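PDB 4HJI: CS1 fimbrial subunit A from Escherichia coli, which builds CS1 pili, polar surface filaments of enterotoxigenic bacteria that enable them to colonize the epithelium of specific host organs. Local coordinates for residues 89-95 against 125-131; 68-74 against 100-106; 24-30 against 56-62. All blocks are in the same frame, centred on the assembly; numbering follows the deposited sequence. Where two conformers were deposited one is given.

Followed from the N terminus, the chain first closes contact 3, where strand 25-29 is joined by the far end of strand 49-61. Contact 2 then opens on strand 68-80, and contact 1 opens on strand 87-94 before contact 2 has closed at 104-106. Contact 1 closes last, on strand 119-131, so contacts 1 and 2 cross, while contact 3 stands in series before both. F94 of contact 1 touches V70 and I106 of contact 2 and L27 and T57 of contact 3, and V68 of contact 2 packs directly on V25 and V59 of contact 3. Strand 119-131 also pairs with strand 49-61, which ties contacts 1 and 3 into one run of neighbouring strands.

Contact 1. Residues 89-95 against 125-131; sequences PVSVNFA and QKLSIHA
H130 N donates to S91 O at 2.8 Å, the shortest hydrogen bond between 89-95 and 125-131. The same acceptor has a second neighbour, since H130 CD2 brings the edge of the imidazole to 3.6 Å from S91 O, near the ring plane. S91 N returns a bond to H130 O, which makes this a closed antiparallel hydrogen-bonded pair. Two residues on, the pattern repeats: N93 N binds S128 O and S128 N binds N93 O, each over 2.9 Å. A95 N to K126 O, 3.0 Å, adds the last rung beyond the strand end. The non-hydrogen-bonded pairs V92-I129 and F94-L127 fall between these rungs, V90-A131 lies just outside the S91-H130 pair, and the strand axes run at 160°, nearly antiparallel.

V90, V92 and F94 share a face with L127, I129 and A131, and here contacts are largely diagonal. V92 puts CG1 anti to its backbone N (chi1 -176°), which carries this branch past its register partner to L127 CD1, 3.7 Å away. V90 CG1 likewise meets I129 CG2 at 3.8 Å. L127 CD1 also lies beside F94 CD2, the two side chains meeting at a slant. The F94 ring runs on to Q125, whose CB is 3.8 Å from F94 CE2, while A95 CB sits over one ring face, displaced toward the rim.

This face is buried. V92 and L127 reach V150 and I152 of strand 144-156, respectively, and F94 touches T57 and V59 as well as V70. S91, N93 and H130 project from the other face, which is less buried. An apolar inner face on a regular antiparallel ladder, packed against a second layer of strands, is consistent with the immunoglobulin-like beta sandwich of chaperone-usher pilins.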
loop_
_atom_site.group_PDB
_atom_site.type_symbol
_atom_site.label_atom_id
_atom_site.label_comp_id
_atom_site.label_asym_id
_atom_site.label_seq_id
_atom_site.Cartn_x
_atom_site.Cartn_y
_atom_site.Cartn_z
ATOM N N PRO A 89 4.903 11.989 6.248
ATOM C CA PRO A 89 3.851 10.984 6.424
ATOM C C PRO A 89 3.376 10.385 5.100
ATOM O O PRO A 89 3.388 11.059 4.066
ATOM C CB PRO A 89 2.718 11.768 7.105
ATOM C CG PRO A 89 2.930 13.143 6.623
ATOM C CD PRO A 89 4.403 13.355 6.507
ATOM N N VAL A 90 3.011 9.107 5.130
ATOM C CA VAL A 90 2.557 8.397 3.934
ATOM C C VAL A 90 1.136 7.924 4.162
ATOM O O VAL A 90 0.818 7.423 5.253
ATOM C CB VAL A 90 3.447 7.167 3.635
ATOM C CG1 VAL A 90 2.864 6.293 2.515
ATOM C CG2 VAL A 90 4.858 7.602 3.256
ATOM N N SER A 91 0.295 8.121 3.143
ATOM C CA SER A 91 -1.065 7.620 3.092
ATOM C C SER A 91 -1.142 6.509 2.059
ATOM O O SER A 91 -0.447 6.553 1.036
ATOM C CB SER A 91 -2.020 8.763 2.714
ATOM O OG SER A 91 -2.111 9.705 3.771
ATOM N N VAL A 92 -1.956 5.494 2.337
ATOM C CA VAL A 92 -2.159 4.382 1.433
ATOM C C VAL A 92 -3.638 4.138 1.237
ATOM O O VAL A 92 -4.400 4.114 2.211
ATOM C CB VAL A 92 -1.502 3.090 1.975
ATOM C CG1 VAL A 92 -1.647 1.978 0.963
ATOM C CG2 VAL A 92 -0.062 3.357 2.346
ATOM N N ASN A 93 -4.054 4.064 -0.026
ATOM C CA ASN A 93 -5.455 3.810 -0.364
ATOM C C ASN A 93 -5.526 2.471 -1.077
ATOM O O ASN A 93 -4.635 2.133 -1.850
ATOM C CB ASN A 93 -6.050 4.872 -1.316
ATOM C CG ASN A 93 -6.242 6.236 -0.687
ATOM O OD1 ASN A 93 -5.629 6.587 0.314
ATOM N ND2 ASN A 93 -7.135 7.015 -1.273
ATOM N N PHE A 94 -6.580 1.717 -0.812
ATOM C CA PHE A 94 -6.811 0.452 -1.486
ATOM C C PHE A 94 -8.275 0.341 -1.841
ATOM O O PHE A 94 -9.140 0.597 -1.002
ATOM C CB PHE A 94 -6.402 -0.749 -0.613
ATOM C CG PHE A 94 -6.667 -2.065 -1.273
ATOM C CD1 PHE A 94 -7.614 -2.937 -0.788
ATOM C CD2 PHE A 94 -5.947 -2.433 -2.411
ATOM C CE1 PHE A 94 -7.860 -4.152 -1.417
ATOM C CE2 PHE A 94 -6.198 -3.631 -3.052
ATOM C CZ PHE A 94 -7.150 -4.495 -2.563
ATOM N N ALA A 95 -8.555 -0.022 -3.091
ATOM C CA ALA A 95 -9.936 -0.171 -3.538
ATOM C C ALA A 95 -10.754 1.072 -3.218
ATOM O O ALA A 95 -11.933 0.966 -2.871
ATOM C CB ALA A 95 -10.559 -1.400 -2.879
ATOM N N GLN A 125 -8.154 -3.628 -8.634
ATOM C CA GLN A 125 -8.234 -2.700 -7.521
ATOM C C GLN A 125 -6.979 -1.845 -7.461
ATOM O O GLN A 125 -5.838 -2.341 -7.575
ATOM C CB GLN A 125 -8.392 -3.436 -6.204
ATOM C CG GLN A 125 -9.450 -4.528 -6.212
ATOM C CD GLN A 125 -10.862 -4.005 -6.404
ATOM O OE1 GLN A 125 -11.723 -4.707 -6.948
ATOM N NE2 GLN A 125 -11.112 -2.774 -5.972
ATOM N N LYS A 126 -7.174 -0.553 -7.255
ATOM C CA LYS A 126 -6.064 0.374 -7.171
ATOM C C LYS A 126 -5.457 0.372 -5.776
ATOM O O LYS A 126 -6.166 0.509 -4.783
ATOM C CB LYS A 126 -6.514 1.775 -7.588
ATOM C CG LYS A 126 -6.901 1.820 -9.049
ATOM C CD LYS A 126 -7.365 3.191 -9.529
ATOM C CE LYS A 126 -7.665 3.144 -11.022
ATOM N NZ LYS A 126 -6.611 2.407 -11.768
ATOM N N LEU A 127 -4.139 0.197 -5.712
ATOM C CA LEU A 127 -3.373 0.418 -4.508
ATOM C C LEU A 127 -2.485 1.640 -4.729
ATOM O O LEU A 127 -1.622 1.624 -5.608
ATOM C CB LEU A 127 -2.516 -0.817 -4.198
ATOM C CG LEU A 127 -1.556 -0.679 -3.017
ATOM C CD1 LEU A 127 -2.277 -0.546 -1.678
ATOM C CD2 LEU A 127 -0.633 -1.883 -2.962
ATOM N N SER A 128 -2.698 2.712 -3.968
ATOM C CA SER A 128 -1.941 3.971 -4.159
ATOM C C SER A 128 -1.189 4.409 -2.901
ATOM O O SER A 128 -1.738 4.375 -1.793
ATOM C CB SER A 128 -2.862 5.125 -4.616
ATOM O OG SER A 128 -4.086 4.918 -3.947
ATOM N N ILE A 129 0.051 4.844 -3.104
ATOM C CA ILE A 129 0.949 5.302 -2.039
ATOM C C ILE A 129 1.182 6.800 -2.240
ATOM O O ILE A 129 1.583 7.204 -3.329
ATOM C CB ILE A 129 2.275 4.495 -2.063
ATOM C CG1 ILE A 129 1.957 3.028 -1.798
ATOM C CG2 ILE A 129 3.272 5.061 -1.057
ATOM C CD1 ILE A 129 3.135 2.118 -1.968
ATOM N N HIS A 130 0.973 7.580 -1.179
ATOM C CA HIS A 130 0.886 9.070 -1.201
ATOM C C HIS A 130 1.781 9.662 -0.102
ATOM O O HIS A 130 1.303 9.878 1.027
ATOM C CB HIS A 130 -0.557 9.589 -0.964
ATOM C CG HIS A 130 -1.592 8.996 -1.868
ATOM N ND1 HIS A 130 -1.927 9.560 -3.076
ATOM C CD2 HIS A 130 -2.347 7.875 -1.753
ATOM C CE1 HIS A 130 -2.847 8.821 -3.668
ATOM N NE2 HIS A 130 -3.123 7.797 -2.885
ATOM N N ALA A 131 3.032 9.993 -0.412
ATOM C CA ALA A 131 3.891 10.738 0.539
ATOM C C ALA A 131 3.542 12.213 0.493
ATOM O O ALA A 131 3.607 12.813 -0.573
ATOM C CB ALA A 131 5.354 10.571 0.210
#

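Contact 2. Residues 68-74 against 100-106; sequences VVVKLSA and STTGITI
With its CG1 anti to the backbone N (chi1 -169°), V70 turns the other branch, CG2, across to I106, whose CG1 in turn lies beside its own backbone N (chi1 -65°). The result is a methyl contact of 3.7 Å between V70 CG2 and I106 CD1, on the face that F94 also covers. On the reverse face V69 uses both branches. V69 CG2 meets T105 OG1 at 3.6 Å, while V69 CG1 lies 4.0 Å from the bare CA of G103. K71 CB comes against G103 CA too, and its chain then extends away from 100-106.

The backbone that holds these groups is a short antiparallel ladder. V68 and I106 bond in both directions, the tighter bond being I106 N to V68 O at 2.8 Å, and V70 and I104 do the same. Strand 104-106 thus flanks strand 68-80 on one side, while strand 144-156 bonds to V69 and K71 on the other, placing the 68-72 segment in the interior of a sheet in the immunoglobulin-like sandwich of this pilin.

On the N-terminal side of G103 the bridges stop. S100 OG accepts from T102 N, an ST turn; in the same irregular piece S100 O accepts from L72 N at 2.9 Å, with the donor well above the carbonyl plane. Two waters bridge the irregular part. One accepts a hydrogen bond from S100 N and lies within bonding distance of V70 O and T102 O, although it has more acceptors in reach than protons to give. The second donates to L72 O at 2.6 Å and to T101 O at 3.0 Å. T101 CG2 packs on A74 CA, 3.8 Å away, where strand 68-80 is interrupted.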
loop_
_atom_site.group_PDB
_atom_site.type_symbol
_atom_site.label_atom_id
_atom_site.label_comp_id
_atom_site.label_asym_id
_atom_site.label_seq_id
_atom_site.Cartn_x
_atom_site.Cartn_y
_atom_site.Cartn_z
ATOM N N VAL A 68 -12.313 -9.421 2.245
ATOM C CA VAL A 68 -10.980 -9.334 2.839
ATOM C C VAL A 68 -10.898 -8.150 3.778
ATOM O O VAL A 68 -11.560 -7.134 3.569
ATOM C CB VAL A 68 -9.839 -9.261 1.798
ATOM C CG1 VAL A 68 -9.839 -10.535 0.971
ATOM C CG2 VAL A 68 -9.935 -8.013 0.929
ATOM N N VAL A 69 -10.098 -8.314 4.821
ATOM C CA VAL A 69 -9.815 -7.257 5.767
ATOM C C VAL A 69 -8.422 -6.781 5.454
ATOM O O VAL A 69 -7.513 -7.595 5.324
ATOM C CB VAL A 69 -9.858 -7.791 7.210
ATOM C CG1 VAL A 69 -9.503 -6.710 8.211
ATOM C CG2 VAL A 69 -11.212 -8.416 7.487
ATOM N N VAL A 70 -8.262 -5.472 5.317
ATOM C CA VAL A 70 -6.999 -4.876 4.920
ATOM C C VAL A 70 -6.611 -3.779 5.879
ATOM O O VAL A 70 -7.432 -2.915 6.226
ATOM C CB VAL A 70 -7.082 -4.269 3.523
ATOM C CG1 VAL A 70 -5.695 -3.905 3.015
ATOM C CG2 VAL A 70 -7.741 -5.261 2.579
ATOM N N LYS A 71 -5.361 -3.802 6.298
ATOM C CA LYS A 71 -4.841 -2.793 7.193
ATOM C C LYS A 71 -3.353 -2.625 6.980
ATOM O O LYS A 71 -2.749 -3.396 6.233
ATOM C CB LYS A 71 -5.127 -3.190 8.650
ATOM C CG LYS A 71 -4.372 -4.423 9.098
ATOM C CD LYS A 71 -4.783 -4.884 10.487
ATOM C CE LYS A 71 -3.823 -5.960 10.957
ATOM N NZ LYS A 71 -4.233 -6.666 12.191
ATOM N N LEU A 72 -2.782 -1.611 7.624
ATOM C CA LEU A 72 -1.332 -1.410 7.686
ATOM C C LEU A 72 -0.841 -1.903 9.034
ATOM O O LEU A 72 -1.537 -1.809 10.022
ATOM C CB LEU A 72 -0.985 0.067 7.546
ATOM C CG LEU A 72 -1.513 0.733 6.281
ATOM C CD1 LEU A 72 -1.395 2.256 6.347
ATOM C CD2 LEU A 72 -0.815 0.181 5.054
ATOM N N SER A 73 0.371 -2.438 9.086
ATOM C CA SER A 73 0.913 -2.909 10.363
ATOM C C SER A 73 1.452 -1.753 11.198
ATOM O O SER A 73 1.686 -1.910 12.389
ATOM C CB SER A 73 2.043 -3.907 10.119
ATOM O OG SER A 73 3.187 -3.209 9.703
ATOM N N ALA A 74 1.669 -0.599 10.569
ATOM C CA ALA A 74 2.178 0.565 11.262
ATOM C C ALA A 74 1.879 1.742 10.376
ATOM O O ALA A 74 1.721 1.577 9.164
ATOM C CB ALA A 74 3.675 0.438 11.502
ATOM N N SER A 100 -5.420 2.200 7.321
ATOM C CA SER A 100 -4.819 2.631 8.580
ATOM C C SER A 100 -4.450 1.357 9.351
ATOM O O SER A 100 -4.628 0.252 8.839
ATOM C CB SER A 100 -5.799 3.473 9.382
ATOM O OG SER A 100 -6.903 2.695 9.787
ATOM N N THR A 101 -4.048 1.520 10.611
ATOM C CA THR A 101 -3.740 0.367 11.458
ATOM C C THR A 101 -5.032 -0.311 11.945
ATOM O O THR A 101 -4.977 -1.359 12.567
ATOM C CB THR A 101 -2.844 0.750 12.656
ATOM O OG1 THR A 101 -3.390 1.887 13.358
ATOM C CG2 THR A 101 -1.432 1.057 12.193
ATOM N N THR A 102 -6.193 0.297 11.689
ATOM C CA THR A 102 -7.455 -0.356 11.924
ATOM C C THR A 102 -7.945 -1.008 10.663
ATOM O O THR A 102 -8.051 -0.349 9.616
ATOM C CB THR A 102 -8.530 0.668 12.347
ATOM O OG1 THR A 102 -8.050 1.427 13.452
ATOM C CG2 THR A 102 -9.821 -0.024 12.726
ATOM N N GLY A 103 -8.262 -2.294 10.752
ATOM C CA GLY A 103 -8.682 -3.034 9.575
ATOM C C GLY A 103 -9.969 -2.503 8.995
ATOM O O GLY A 103 -10.865 -2.079 9.738
ATOM N N ILE A 104 -10.034 -2.490 7.664
ATOM C CA ILE A 104 -11.283 -2.276 6.956
ATOM C C ILE A 104 -11.637 -3.529 6.161
ATOM O O ILE A 104 -10.757 -4.232 5.655
ATOM C CB ILE A 104 -11.253 -1.013 6.060
ATOM C CG1 ILE A 104 -10.370 -1.162 4.822
ATOM C CG2 ILE A 104 -10.813 0.200 6.870
ATOM C CD1 ILE A 104 -10.568 -0.019 3.846
ATOM N N THR A 105 -12.932 -3.805 6.074
ATOM C CA THR A 105 -13.424 -4.945 5.330
ATOM C C THR A 105 -13.915 -4.485 3.972
ATOM O O THR A 105 -14.658 -3.505 3.858
ATOM C CB THR A 105 -14.554 -5.679 6.061
ATOM O OG1 THR A 105 -14.074 -6.158 7.322
ATOM C CG2 THR A 105 -15.042 -6.860 5.227
ATOM N N ILE A 106 -13.487 -5.193 2.937
ATOM C CA ILE A 106 -13.993 -4.989 1.590
ATOM C C ILE A 106 -14.873 -6.194 1.266
ATOM O O ILE A 106 -14.371 -7.316 1.182
ATOM C CB ILE A 106 -12.823 -4.834 0.609
ATOM C CG1 ILE A 106 -12.055 -3.550 0.964
ATOM C CG2 ILE A 106 -13.306 -4.790 -0.837
ATOM C CD1 ILE A 106 -10.580 -3.675 0.779
HETATM O O HOH W 1 -7.278 -0.174 7.023
HETATM O O HOH W 2 -2.571 -3.093 12.085
#

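Contact 3. Residues 24-30 against 56-62; sequences TVDLLQS and NTVVHTN
L28 CD2 rests over one face of the H60 imidazole, 3.9 Å from the ring centroid and 27° off the normal, a CH-pi contact displaced toward the rim; V58 CG2 lies at the edge of the same ring, in its plane. On the reverse face L27 CD1 touches both V59 CG2, at 3.8 Å, and T57 OG1, at 3.6 Å. V25, with CG2 anti to the backbone N, lays that methyl beside V59 CG1 at 3.9 Å.

The backbone sets this alignment. D26 and H60 form a reciprocal hydrogen-bonded pair, 2.9 Å in both directions, and L28 and V58 form the next, with V58 N to L28 O at 2.8 Å. N62 N to T24 O and S30 N to N56 O, the latter 3.0 Å, close the ends of the ladder.

Further out, T57 OG1 bonds to Q125 O, so the hydroxyl beside L27 is anchored to strand 119-131. N62 OD1 is held by K156, and D26 forms a salt bridge with K165, although the placement of D26 OD1 is less certain. F94 backs L27, while V68 backs V25 and V59. Such a two-faced antiparallel pair, buried on the V25-L27-V59 side, is consistent with a strand pair of the immunoglobulin-like pilin sandwich.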
loop_
_atom_site.group_PDB
_atom_site.type_symbol
_atom_site.label_atom_id
_atom_site.label_comp_id
_atom_site.label_asym_id
_atom_site.label_seq_id
_atom_site.Cartn_x
_atom_site.Cartn_y
_atom_site.Cartn_z
ATOM N N THR A 24 -4.276 -18.175 2.492
ATOM C CA THR A 24 -5.662 -18.301 2.007
ATOM C C THR A 24 -6.035 -17.185 1.016
ATOM O O THR A 24 -6.902 -17.356 0.155
ATOM C CB THR A 24 -6.688 -18.288 3.164
ATOM O OG1 THR A 24 -6.430 -17.187 4.051
ATOM C CG2 THR A 24 -6.629 -19.580 3.947
ATOM N N VAL A 25 -5.373 -16.046 1.158
ATOM C CA VAL A 25 -5.633 -14.873 0.330
ATOM C C VAL A 25 -4.294 -14.301 -0.128
ATOM O O VAL A 25 -3.274 -14.535 0.511
ATOM C CB VAL A 25 -6.432 -13.807 1.120
ATOM C CG1 VAL A 25 -5.681 -13.373 2.365
ATOM C CG2 VAL A 25 -6.735 -12.608 0.260
ATOM N N ASP A 26 -4.278 -13.556 -1.230
ATOM C CA ASP A 26 -3.079 -12.819 -1.611
ATOM C C ASP A 26 -3.438 -11.576 -2.390
ATOM O O ASP A 26 -4.557 -11.444 -2.846
ATOM C CB ASP A 26 -2.160 -13.682 -2.473
ATOM C CG ASP A 26 -0.697 -13.297 -2.338
ATOM O OD1 ASP A 26 -0.390 -12.203 -1.810
ATOM O OD2 ASP A 26 0.160 -14.121 -2.765
ATOM N N LEU A 27 -2.477 -10.671 -2.489
ATOM C CA LEU A 27 -2.620 -9.456 -3.278
ATOM C C LEU A 27 -1.501 -9.465 -4.317
ATOM O O LEU A 27 -0.310 -9.418 -3.973
ATOM C CB LEU A 27 -2.516 -8.219 -2.406
ATOM C CG LEU A 27 -2.814 -6.886 -3.099
ATOM C CD1 LEU A 27 -4.295 -6.747 -3.462
ATOM C CD2 LEU A 27 -2.431 -5.776 -2.139
ATOM N N LEU A 28 -1.897 -9.561 -5.571
ATOM C CA LEU A 28 -0.964 -9.655 -6.682
ATOM C C LEU A 28 -1.152 -8.453 -7.611
ATOM O O LEU A 28 -2.150 -7.742 -7.528
ATOM C CB LEU A 28 -1.221 -10.976 -7.422
ATOM C CG LEU A 28 -0.442 -12.275 -7.048
ATOM C CD1 LEU A 28 -0.608 -12.722 -5.617
ATOM C CD2 LEU A 28 -0.875 -13.394 -7.987
ATOM N N GLN A 29 -0.199 -8.223 -8.507
ATOM C CA GLN A 29 -0.412 -7.208 -9.553
ATOM C C GLN A 29 -1.465 -7.712 -10.506
ATOM O O GLN A 29 -1.727 -8.918 -10.596
ATOM C CB GLN A 29 0.893 -6.931 -10.317
ATOM C CG GLN A 29 1.994 -6.366 -9.419
ATOM C CD GLN A 29 3.241 -5.943 -10.167
ATOM O OE1 GLN A 29 4.354 -6.454 -9.934
ATOM N NE2 GLN A 29 3.062 -5.046 -11.108
ATOM N N SER A 30 -2.020 -6.802 -11.297
ATOM C CA SER A 30 -3.115 -7.166 -12.191
ATOM C C SER A 30 -2.709 -8.128 -13.309
ATOM O O SER A 30 -3.574 -8.771 -13.888
ATOM C CB SER A 30 -3.756 -5.911 -12.786
ATOM O OG SER A 30 -2.785 -5.168 -13.491
ATOM N N ASN A 56 -1.855 -1.252 -9.953
ATOM C CA ASN A 56 -3.017 -2.048 -10.305
ATOM C C ASN A 56 -2.849 -3.453 -9.735
ATOM O O ASN A 56 -1.848 -4.114 -10.008
ATOM C CB ASN A 56 -3.187 -2.076 -11.832
ATOM C CG ASN A 56 -3.410 -0.692 -12.404
ATOM O OD1 ASN A 56 -2.580 -0.154 -13.165
ATOM N ND2 ASN A 56 -4.525 -0.095 -12.047
ATOM N N THR A 57 -3.816 -3.897 -8.934
ATOM C CA THR A 57 -3.710 -5.165 -8.212
ATOM C C THR A 57 -4.969 -6.003 -8.366
ATOM O O THR A 57 -5.999 -5.517 -8.825
ATOM C CB THR A 57 -3.516 -4.932 -6.706
ATOM O OG1 THR A 57 -4.723 -4.375 -6.158
ATOM C CG2 THR A 57 -2.389 -3.974 -6.454
ATOM N N VAL A 58 -4.877 -7.265 -7.970
ATOM C CA VAL A 58 -6.035 -8.130 -7.834
ATOM C C VAL A 58 -5.902 -8.941 -6.556
ATOM O O VAL A 58 -4.798 -9.272 -6.147
ATOM C CB VAL A 58 -6.225 -9.096 -9.025
ATOM C CG1 VAL A 58 -6.625 -8.322 -10.271
ATOM C CG2 VAL A 58 -4.981 -9.955 -9.266
ATOM N N VAL A 59 -7.045 -9.235 -5.933
ATOM C CA VAL A 59 -7.093 -10.069 -4.761
ATOM C C VAL A 59 -7.371 -11.507 -5.185
ATOM O O VAL A 59 -8.300 -11.763 -5.951
ATOM C CB VAL A 59 -8.176 -9.578 -3.773
ATOM C CG1 VAL A 59 -8.294 -10.541 -2.606
ATOM C CG2 VAL A 59 -7.828 -8.181 -3.298
ATOM N N HIS A 60 -6.540 -12.438 -4.695
ATOM C CA HIS A 60 -6.766 -13.867 -4.862
ATOM C C HIS A 60 -7.290 -14.456 -3.573
ATOM O O HIS A 60 -6.780 -14.142 -2.511
ATOM C CB HIS A 60 -5.479 -14.589 -5.162
ATOM C CG HIS A 60 -4.996 -14.408 -6.549
ATOM N ND1 HIS A 60 -4.592 -15.470 -7.328
ATOM C CD2 HIS A 60 -4.803 -13.294 -7.291
ATOM C CE1 HIS A 60 -4.208 -15.019 -8.508
ATOM N NE2 HIS A 60 -4.313 -13.704 -8.507
ATOM N N THR A 61 -8.306 -15.297 -3.662
ATOM C CA THR A 61 -8.819 -15.947 -2.472
ATOM C C THR A 61 -9.188 -17.386 -2.752
ATOM O O THR A 61 -9.450 -17.745 -3.900
ATOM C CB THR A 61 -10.042 -15.182 -1.921
ATOM O OG1 THR A 61 -10.495 -15.779 -0.696
ATOM C CG2 THR A 61 -11.197 -15.141 -2.950
ATOM N N ASN A 62 -9.227 -18.186 -1.686
ATOM C CA ASN A 62 -9.771 -19.541 -1.747
ATOM C C ASN A 62 -11.237 -19.634 -1.322
ATOM O O ASN A 62 -11.770 -20.735 -1.234
ATOM C CB ASN A 62 -8.921 -20.514 -0.916
ATOM C CG ASN A 62 -9.110 -20.345 0.580
ATOM O OD1 ASN A 62 -9.940 -19.549 1.048
ATOM N ND2 ASN A 62 -8.331 -21.100 1.347
#